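Long-range contacts in caspase-1 subunit p19/18 (PDB 1M72), which cleaves protein substrates as a cysteine endopeptidase and probably takes part in the caspase activation cascade that carries out apoptosis in an insect: residues K231-F236 / K250-I255; Q206-E211 / T223-V228; K85-T90 / Y128-D133. All coordinates share one frame; numbering follows the deposited sequence.

Interaction 1 of 3, residues K231-F236 / K250-I255. With EDO (1,2-ethanediol), chain J.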
loop_
_atom_site.group_PDB
_atom_site.type_symbol
_atom_site.label_atom_id
_atom_site.label_comp_id
_atom_site.label_asym_id
_atom_site.label_seq_id
_atom_site.Cartn_x
_atom_site.Cartn_y
_atom_site.Cartn_z
ATOM N N LYS C 231 10.922 11.356 -5.114
ATOM C CA LYS C 231 11.483 11.773 -6.368
ATOM C C LYS C 231 10.345 12.073 -7.369
ATOM O O LYS C 231 10.300 13.177 -7.962
ATOM C CB LYS C 231 12.412 10.670 -6.866
ATOM C CG LYS C 231 13.314 11.047 -7.998
ATOM C CD LYS C 231 14.724 11.422 -7.503
ATOM C CE LYS C 231 15.354 10.283 -6.663
ATOM N NZ LYS C 231 15.199 8.972 -7.344
ATOM N N VAL C 232 9.439 11.106 -7.568
ATOM C CA VAL C 232 8.311 11.285 -8.497
ATOM C C VAL C 232 7.467 12.514 -8.107
ATOM O O VAL C 232 7.048 13.282 -8.953
ATOM C CB VAL C 232 7.342 10.027 -8.523
ATOM C CG1 VAL C 232 6.054 10.363 -9.321
ATOM C CG2 VAL C 232 8.062 8.782 -9.146
ATOM N N ALA C 233 7.257 12.707 -6.812
ATOM C CA ALA C 233 6.423 13.801 -6.326
ATOM C C ALA C 233 7.023 15.157 -6.457
ATOM O O ALA C 233 6.276 16.135 -6.607
ATOM C CB ALA C 233 6.045 13.588 -4.806
ATOM N N LEU C 234 8.355 15.234 -6.304
ATOM C CA LEU C 234 9.055 16.526 -6.366
ATOM C C LEU C 234 9.754 16.909 -7.652
ATOM O O LEU C 234 9.635 18.049 -8.093
ATOM C CB LEU C 234 10.085 16.637 -5.245
ATOM C CG LEU C 234 9.598 16.405 -3.819
ATOM C CD1 LEU C 234 10.800 16.505 -2.883
ATOM C CD2 LEU C 234 8.540 17.412 -3.446
ATOM N N ASP C 235 10.479 15.977 -8.256
ATOM C CA ASP C 235 11.248 16.290 -9.457
ATOM C C ASP C 235 10.556 16.199 -10.811
ATOM O O ASP C 235 11.193 16.347 -11.850
ATOM C CB ASP C 235 12.489 15.414 -9.477
ATOM C CG ASP C 235 13.271 15.472 -8.166
ATOM O OD1 ASP C 235 13.197 16.488 -7.429
ATOM O OD2 ASP C 235 13.986 14.479 -7.877
ATOM N N PHE C 236 9.262 15.922 -10.818
ATOM C CA PHE C 236 8.563 15.827 -12.071
ATOM C C PHE C 236 7.337 16.679 -12.027
ATOM O O PHE C 236 6.687 16.822 -10.985
ATOM C CB PHE C 236 8.145 14.383 -12.364
ATOM C CG PHE C 236 9.300 13.459 -12.611
ATOM C CD1 PHE C 236 9.799 13.275 -13.900
ATOM C CD2 PHE C 236 9.888 12.787 -11.564
ATOM C CE1 PHE C 236 10.868 12.424 -14.134
ATOM C CE2 PHE C 236 10.963 11.931 -11.781
ATOM C CZ PHE C 236 11.456 11.746 -13.062
ATOM N N LYS C 250 1.030 16.913 -11.611
ATOM C CA LYS C 250 1.872 16.179 -10.665
ATOM C C LYS C 250 1.422 14.736 -10.536
ATOM O O LYS C 250 0.346 14.344 -11.039
ATOM C CB LYS C 250 1.773 16.838 -9.303
ATOM C CG LYS C 250 2.144 18.305 -9.339
ATOM C CD LYS C 250 3.630 18.471 -9.607
ATOM C CE LYS C 250 4.430 18.267 -8.299
ATOM N NZ LYS C 250 5.860 18.096 -8.617
ATOM N N GLN C 251 2.228 13.958 -9.828
ATOM C CA GLN C 251 1.962 12.536 -9.664
ATOM C C GLN C 251 2.702 11.968 -8.488
ATOM O O GLN C 251 3.839 12.388 -8.198
ATOM C CB GLN C 251 2.425 11.793 -10.918
ATOM C CG GLN C 251 2.294 10.282 -10.863
ATOM C CD GLN C 251 2.814 9.602 -12.123
ATOM O OE1 GLN C 251 2.685 10.138 -13.228
ATOM N NE2 GLN C 251 3.401 8.403 -11.968
ATOM N N VAL C 252 2.038 11.049 -7.788
ATOM C CA VAL C 252 2.662 10.321 -6.693
ATOM C C VAL C 252 2.322 8.823 -6.846
ATOM O O VAL C 252 1.205 8.465 -7.199
ATOM C CB VAL C 252 2.255 10.843 -5.273
ATOM C CG1 VAL C 252 0.744 10.547 -4.943
ATOM C CG2 VAL C 252 3.161 10.184 -4.226
ATOM N N PRO C 253 3.306 7.931 -6.607
ATOM C CA PRO C 253 3.072 6.475 -6.724
ATOM C C PRO C 253 2.201 5.991 -5.553
ATOM O O PRO C 253 1.973 6.732 -4.578
ATOM C CB PRO C 253 4.484 5.859 -6.648
ATOM C CG PRO C 253 5.433 7.048 -6.934
ATOM C CD PRO C 253 4.719 8.226 -6.279
ATOM N N CYS C 254 1.732 4.744 -5.671
ATOM C CA CYS C 254 0.877 4.084 -4.668
ATOM C C CYS C 254 1.533 2.710 -4.375
ATOM O O CYS C 254 1.583 1.807 -5.213
ATOM C CB CYS C 254 -0.549 3.932 -5.237
ATOM S SG CYS C 254 -1.755 3.382 -3.982
ATOM N N ILE C 255 2.061 2.577 -3.168
ATOM C CA ILE C 255 2.793 1.393 -2.761
ATOM C C ILE C 255 1.923 0.598 -1.843
ATOM O O ILE C 255 1.584 1.083 -0.751
ATOM C CB ILE C 255 4.061 1.790 -1.929
ATOM C CG1 ILE C 255 4.846 2.901 -2.646
ATOM C CG2 ILE C 255 4.936 0.607 -1.740
ATOM C CD1 ILE C 255 5.167 2.547 -4.116
HETATM C C1 EDO J . -1.076 11.027 -9.212
HETATM O O1 EDO J . -0.890 9.728 -8.610
HETATM C C2 EDO J . -1.180 12.038 -8.117
HETATM O O2 EDO J . -2.417 11.847 -7.481
HETATM O O HOH W 1 4.743 14.898 -9.635
#
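The carbonyl groups of A233 and F236 receive the same ammonium group, NZ of K250, but present different aspects to it. NZ stands above the A233 carbonyl plane, 38° out of it and 2.8 Å from A233 O, whereas it is tilted by 23° from that of F236, with F236 O also 2.8 Å from NZ. The F236 ring stacks on W203, and the Q251 amide is held at both ends, OE1 by W195 N and NE2 by S187 O. Successive bends at chi2 and chi3 fold the lysine back toward the helix, and NZ has a further weak bond to R175 O of the second subunit.

Apolar contact continues the junction. V232 and P253 meet tip to tip, V232 CG2 lying 3.8 Å from P253 CG; V232 CG1, anti to its own N, packs instead on Q251 O. That oxygen also receives a CA-H...O contact from A233 CA at 3.5 Å. One water accepts from Q251 N at 2.7 Å and probably donates to V232 O.

The whole is characteristic of the caspase fold, in which this helix leads by a loop into the last sheet strand; this outermost strand pairs antiparallel with a strand of the second subunit, so that the sheet runs on across the dimer interface, while the Q251 side chain lies about 7 Å from that of C150, the likely nucleophile.

Interaction 2 of 3, residues Q206-E211 / T223-V228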
loop_
_atom_site.group_PDB
_atom_site.type_symbol
_atom_site.label_atom_id
_atom_site.label_comp_id
_atom_site.label_asym_id
_atom_site.label_seq_id
_atom_site.Cartn_x
_atom_site.Cartn_y
_atom_site.Cartn_z
ATOM N N GLN C 206 11.840 6.005 -14.086
ATOM C CA GLN C 206 13.083 6.783 -13.996
ATOM C C GLN C 206 13.509 6.858 -12.528
ATOM O O GLN C 206 14.692 6.676 -12.174
ATOM C CB GLN C 206 12.901 8.228 -14.480
ATOM C CG GLN C 206 12.755 8.419 -15.962
ATOM C CD GLN C 206 12.527 9.888 -16.300
ATOM O OE1 GLN C 206 13.372 10.730 -16.009
ATOM N NE2 GLN C 206 11.376 10.198 -16.911
ATOM N N ALA C 207 12.543 7.163 -11.674
ATOM C CA ALA C 207 12.844 7.287 -10.263
ATOM C C ALA C 207 13.152 5.919 -9.637
ATOM O O ALA C 207 14.060 5.795 -8.830
ATOM C CB ALA C 207 11.662 7.993 -9.526
ATOM N N LEU C 208 12.409 4.889 -10.007
ATOM C CA LEU C 208 12.648 3.568 -9.446
ATOM C C LEU C 208 14.086 3.070 -9.767
ATOM O O LEU C 208 14.806 2.648 -8.878
ATOM C CB LEU C 208 11.612 2.580 -9.998
ATOM C CG LEU C 208 11.798 1.114 -9.552
ATOM C CD1 LEU C 208 11.679 1.022 -8.011
ATOM C CD2 LEU C 208 10.779 0.182 -10.259
ATOM N N CYS C 209 14.483 3.151 -11.040
ATOM C CA CYS C 209 15.792 2.715 -11.493
ATOM C C CYS C 209 16.929 3.511 -10.855
ATOM O O CYS C 209 17.970 2.927 -10.467
ATOM C CB CYS C 209 15.862 2.767 -13.021
ATOM S SG CYS C 209 14.824 1.471 -13.769
ATOM N N GLU C 210 16.731 4.820 -10.719
ATOM C CA GLU C 210 17.736 5.665 -10.078
ATOM C C GLU C 210 17.925 5.295 -8.595
ATOM O O GLU C 210 19.053 5.192 -8.117
ATOM C CB GLU C 210 17.372 7.161 -10.199
ATOM C CG GLU C 210 18.403 8.103 -9.558
ATOM C CD GLU C 210 18.198 9.598 -9.918
ATOM O OE1 GLU C 210 17.123 10.172 -9.608
ATOM O OE2 GLU C 210 19.123 10.215 -10.509
ATOM N N GLU C 211 16.838 5.071 -7.865
ATOM C CA GLU C 211 16.964 4.736 -6.446
ATOM C C GLU C 211 17.576 3.339 -6.255
ATOM O O GLU C 211 18.342 3.108 -5.302
ATOM C CB GLU C 211 15.595 4.801 -5.774
ATOM C CG GLU C 211 15.637 5.200 -4.337
ATOM C CD GLU C 211 16.438 6.485 -4.104
ATOM O OE1 GLU C 211 16.076 7.545 -4.661
ATOM O OE2 GLU C 211 17.429 6.421 -3.354
ATOM N N THR C 223 11.549 1.697 2.505
ATOM C CA THR C 223 12.242 2.979 2.617
ATOM C C THR C 223 12.665 3.476 1.252
ATOM O O THR C 223 12.599 4.674 0.936
ATOM C CB THR C 223 13.474 2.860 3.504
ATOM O OG1 THR C 223 13.051 2.558 4.845
ATOM C CG2 THR C 223 14.275 4.161 3.488
ATOM N N LEU C 224 13.072 2.525 0.438
ATOM C CA LEU C 224 13.515 2.801 -0.917
ATOM C C LEU C 224 12.351 3.339 -1.772
ATOM O O LEU C 224 12.511 4.308 -2.478
ATOM C CB LEU C 224 14.065 1.518 -1.518
ATOM C CG LEU C 224 14.849 1.751 -2.795
ATOM C CD1 LEU C 224 16.125 0.861 -2.766
ATOM C CD2 LEU C 224 13.959 1.471 -4.000
ATOM N N LEU C 225 11.188 2.680 -1.696
ATOM C CA LEU C 225 10.033 3.111 -2.454
ATOM C C LEU C 225 9.500 4.432 -1.878
ATOM O O LEU C 225 8.855 5.188 -2.599
ATOM C CB LEU C 225 8.962 1.998 -2.492
ATOM C CG LEU C 225 9.399 0.829 -3.405
ATOM C CD1 LEU C 225 8.374 -0.326 -3.424
ATOM C CD2 LEU C 225 9.638 1.404 -4.813
ATOM N N THR C 226 9.793 4.728 -0.598
ATOM C CA THR C 226 9.377 6.005 -0.036
ATOM C C THR C 226 10.162 7.104 -0.789
ATOM O O THR C 226 9.590 8.103 -1.223
ATOM C CB THR C 226 9.692 6.111 1.428
ATOM O OG1 THR C 226 8.791 5.282 2.162
ATOM C CG2 THR C 226 9.535 7.539 1.904
ATOM N N PHE C 227 11.466 6.905 -0.986
ATOM C CA PHE C 227 12.223 7.897 -1.703
ATOM C C PHE C 227 11.916 7.888 -3.201
ATOM O O PHE C 227 12.085 8.899 -3.887
ATOM C CB PHE C 227 13.722 7.739 -1.391
ATOM C CG PHE C 227 14.059 8.026 0.071
ATOM C CD1 PHE C 227 14.877 7.155 0.801
ATOM C CD2 PHE C 227 13.431 9.099 0.738
ATOM C CE1 PHE C 227 15.041 7.335 2.160
ATOM C CE2 PHE C 227 13.585 9.299 2.126
ATOM C CZ PHE C 227 14.389 8.408 2.839
ATOM N N VAL C 228 11.461 6.758 -3.725
ATOM C CA VAL C 228 11.079 6.735 -5.117
ATOM C C VAL C 228 9.833 7.693 -5.224
ATOM O O VAL C 228 9.718 8.459 -6.195
ATOM C CB VAL C 228 10.707 5.290 -5.596
ATOM C CG1 VAL C 228 10.065 5.347 -7.000
ATOM C CG2 VAL C 228 11.955 4.394 -5.682
#
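E211 and V228 illustrate how a helix pair can be apolar at its interface yet carry an acid within it. Helices 203-215 and 221-235 meet here with the axes of their short segments 9.3 Å apart at closest approach and 135° between their directions, and no hydrogen bond joins the two segments.

Dispersion contacts between aliphatic groups do most of the work. V228 turns both methyls to the partner helix: CG1, pointing opposite its backbone nitrogen (chi1 170°), lies 4.0 Å from A207 CB and also against the L208 backbone, while V228 CG2 packs 3.7 Å from E211 CB. L208 CD1 meets L225 CD2 at 3.8 Å, the two side chains crossing obliquely. Small A207 permits the near approach of the backbones, its CA being 5.5 Å from that of V228.

The second kind of contact uses the aliphatic part of a charged residue. E211 and L224 run alongside each other with opposite headings, E211 CG resting 3.9 Å from L224 CG and close to the L224 carbonyl oxygen. A bend at chi2 (51°) swings the carboxylate toward F227, so that E211 OE1 lies 4.0 Å from F227 CB.

Electrostatics enter from just beyond the segments. E211 OE1 makes a salt bridge with K231 on the same helix as L224, which probably offsets the cost of burying the acid and would favour its charged form; E211 OE2 has a long, weak ion pair with R219.

Around this pair, L208 and L225 both reach F146 of strand 143-148 in the central sheet, C209 faces helix 54-67, and T226 and F227 touch the second subunit.

Interaction 3 of 3, residues K85-T90 / Y128-D133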
loop_
_atom_site.group_PDB
_atom_site.type_symbol
_atom_site.label_atom_id
_atom_site.label_comp_id
_atom_site.label_asym_id
_atom_site.label_seq_id
_atom_site.Cartn_x
_atom_site.Cartn_y
_atom_site.Cartn_z
ATOM N N LYS C 85 -0.321 -16.994 -19.761
ATOM C CA LYS C 85 0.352 -18.285 -19.880
ATOM C C LYS C 85 1.726 -18.280 -19.208
ATOM O O LYS C 85 2.027 -19.160 -18.407
ATOM C CB LYS C 85 0.459 -18.651 -21.367
ATOM C CG LYS C 85 1.753 -19.289 -21.825
ATOM C CD LYS C 85 2.088 -18.778 -23.234
ATOM C CE LYS C 85 3.193 -19.594 -23.905
ATOM N NZ LYS C 85 4.428 -19.650 -23.068
ATOM N N PHE C 86 2.560 -17.302 -19.548
ATOM C CA PHE C 86 3.874 -17.200 -18.947
ATOM C C PHE C 86 3.795 -16.990 -17.423
ATOM O O PHE C 86 4.659 -17.452 -16.696
ATOM C CB PHE C 86 4.665 -16.075 -19.600
ATOM C CG PHE C 86 5.184 -16.424 -20.981
ATOM C CD1 PHE C 86 6.141 -17.437 -21.151
ATOM C CD2 PHE C 86 4.738 -15.733 -22.117
ATOM C CE1 PHE C 86 6.645 -17.740 -22.435
ATOM C CE2 PHE C 86 5.234 -16.035 -23.407
ATOM C CZ PHE C 86 6.182 -17.030 -23.563
ATOM N N ILE C 87 2.758 -16.304 -16.956
ATOM C CA ILE C 87 2.570 -16.062 -15.541
ATOM C C ILE C 87 2.308 -17.398 -14.863
ATOM O O ILE C 87 2.914 -17.711 -13.850
ATOM C CB ILE C 87 1.379 -15.089 -15.305
ATOM C CG1 ILE C 87 1.814 -13.651 -15.613
ATOM C CG2 ILE C 87 0.855 -15.193 -13.879
ATOM C CD1 ILE C 87 2.613 -13.028 -14.520
ATOM N N GLN C 88 1.401 -18.190 -15.424
ATOM C CA GLN C 88 1.093 -19.483 -14.853
ATOM C C GLN C 88 2.321 -20.392 -14.857
ATOM O O GLN C 88 2.605 -21.070 -13.879
ATOM C CB GLN C 88 -0.052 -20.148 -15.617
ATOM C CG GLN C 88 -1.373 -19.408 -15.543
ATOM C CD GLN C 88 -2.581 -20.354 -15.539
ATOM O OE1 GLN C 88 -2.500 -21.479 -15.033
ATOM N NE2 GLN C 88 -3.717 -19.889 -16.075
ATOM N N GLN C 89 3.072 -20.391 -15.941
ATOM C CA GLN C 89 4.228 -21.264 -16.000
ATOM C C GLN C 89 5.260 -20.830 -14.969
ATOM O O GLN C 89 5.982 -21.647 -14.385
ATOM C CB GLN C 89 4.847 -21.227 -17.381
ATOM C CG GLN C 89 3.875 -21.418 -18.519
ATOM C CD GLN C 89 4.602 -21.449 -19.854
ATOM O OE1 GLN C 89 5.533 -20.660 -20.084
ATOM N NE2 GLN C 89 4.190 -22.364 -20.743
ATOM N N THR C 90 5.336 -19.526 -14.752
ATOM C CA THR C 90 6.264 -19.012 -13.782
ATOM C C THR C 90 5.794 -19.482 -12.399
ATOM O O THR C 90 6.609 -19.913 -11.570
ATOM C CB THR C 90 6.294 -17.487 -13.811
ATOM O OG1 THR C 90 6.925 -17.051 -15.015
ATOM C CG2 THR C 90 7.062 -16.954 -12.625
ATOM N N TYR C 128 -2.315 -13.215 -8.706
ATOM C CA TYR C 128 -3.253 -14.257 -8.331
ATOM C C TYR C 128 -2.612 -15.641 -8.152
ATOM O O TYR C 128 -2.849 -16.312 -7.130
ATOM C CB TYR C 128 -4.372 -14.357 -9.384
ATOM C CG TYR C 128 -5.300 -15.542 -9.207
ATOM C CD1 TYR C 128 -6.297 -15.547 -8.202
ATOM C CD2 TYR C 128 -5.174 -16.674 -10.030
ATOM C CE1 TYR C 128 -7.150 -16.678 -8.029
ATOM C CE2 TYR C 128 -6.007 -17.785 -9.871
ATOM C CZ TYR C 128 -6.978 -17.781 -8.879
ATOM O OH TYR C 128 -7.771 -18.879 -8.749
ATOM N N TYR C 129 -1.831 -16.070 -9.142
ATOM C CA TYR C 129 -1.164 -17.381 -9.115
ATOM C C TYR C 129 0.042 -17.528 -8.185
ATOM O O TYR C 129 0.665 -18.598 -8.136
ATOM C CB TYR C 129 -0.690 -17.777 -10.526
ATOM C CG TYR C 129 -1.781 -17.788 -11.573
ATOM C CD1 TYR C 129 -2.016 -16.660 -12.367
ATOM C CD2 TYR C 129 -2.594 -18.918 -11.761
ATOM C CE1 TYR C 129 -3.022 -16.651 -13.322
ATOM C CE2 TYR C 129 -3.613 -18.918 -12.714
ATOM C CZ TYR C 129 -3.817 -17.777 -13.487
ATOM O OH TYR C 129 -4.820 -17.729 -14.415
ATOM N N PHE C 130 0.400 -16.473 -7.463
ATOM C CA PHE C 130 1.551 -16.591 -6.607
ATOM C C PHE C 130 1.243 -16.634 -5.123
ATOM O O PHE C 130 2.146 -16.522 -4.302
ATOM C CB PHE C 130 2.534 -15.489 -6.946
ATOM C CG PHE C 130 3.031 -15.557 -8.358
ATOM C CD1 PHE C 130 3.977 -16.524 -8.734
ATOM C CD2 PHE C 130 2.526 -14.679 -9.336
ATOM C CE1 PHE C 130 4.417 -16.611 -10.080
ATOM C CE2 PHE C 130 2.952 -14.749 -10.690
ATOM C CZ PHE C 130 3.893 -15.707 -11.070
ATOM N N THR C 131 -0.028 -16.781 -4.761
ATOM C CA THR C 131 -0.318 -16.897 -3.336
ATOM C C THR C 131 0.342 -18.217 -2.833
ATOM O O THR C 131 0.580 -19.143 -3.620
ATOM C CB THR C 131 -1.845 -16.843 -3.060
ATOM O OG1 THR C 131 -2.528 -17.858 -3.818
ATOM C CG2 THR C 131 -2.396 -15.414 -3.396
ATOM N N ALA C 132 0.671 -18.302 -1.552
ATOM C CA ALA C 132 1.382 -19.494 -1.025
ATOM C C ALA C 132 0.773 -20.857 -1.350
ATOM O O ALA C 132 1.492 -21.825 -1.547
ATOM C CB ALA C 132 1.574 -19.384 0.481
ATOM N N ASP C 133 -0.553 -20.945 -1.386
ATOM C CA ASP C 133 -1.170 -22.211 -1.714
ATOM C C ASP C 133 -0.913 -22.609 -3.177
ATOM O O ASP C 133 -0.717 -23.786 -3.470
ATOM C CB ASP C 133 -2.662 -22.136 -1.414
ATOM C CG ASP C 133 -3.332 -20.967 -2.103
ATOM O OD1 ASP C 133 -2.645 -19.960 -2.392
ATOM O OD2 ASP C 133 -4.548 -21.061 -2.339
#
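I87, T90 and F130 form the tightly packed half of this contact, where helix 80-92 meets the turn after helix 125-128. I87 uses a single methyl: CG2 lies 3.6 Å from Y129 CD1 and 3.8 Å from F130 CE2, so one methyl touches both aromatic residues, and the isoleucine side chain runs at about a right angle to each of theirs. T90 CG2 comes to the edge of the F130 ring, near its plane, 3.7 Å from F130 CE1. The threonine is fixed by its hydroxyl, which donates to F86 O (OG1 to O 2.8 Å); T90 N reaches the same oxygen from the other face of the carbonyl plane.

Toward the more exposed margin, flat groups lie over one another instead. The Q88 amide stacks on Y129 with the planes 24° apart, and Q88 CG makes a CH-pi contact 3.7 Å from the ring centroid, 17° off the normal. Y128 CD2 covers the opposite face, which leaves the tyrosine sandwiched. Q88 NE2 lies near Y129 OH without a hydrogen bond, the angle being poor; the amide nitrogen bonds instead to OD1 of N84, whose ND2 also gives Y129 OH a weak bond.

Beneath the tight half, I87 and T90 rest on strand 31-39, and T90 and F130 on L101 of strand 98-106. A type I turn, Y128 to T131, thus seats two successive aromatic residues against the connecting helix of a beta-alpha-beta crossover, from strand 70-76 to strand 98-106, in the alpha/beta sandwich of the caspase domain.

How the interactions relate
Along the chain, interactions 3, 2 and 1 follow in that order, all within the caspase domain. Interactions 1 and 2 are neighbours, with centres about 10 Å apart; they share helix 221-235, and the salt bridge of K231 with E211 joins them directly. Interaction 3 lies across the chain's centre, its centre about 30 Å from that of interaction 1 and about 27 Å from that of interaction 2. The central sheet thus carries on one flank the contact of helix 80-92 with a turn, on the other a helix pair and the strand-leading loop packed on the same helix. Interaction 1 reaches the second subunit most widely, interaction 2 more narrowly and interaction 3 through a single residue.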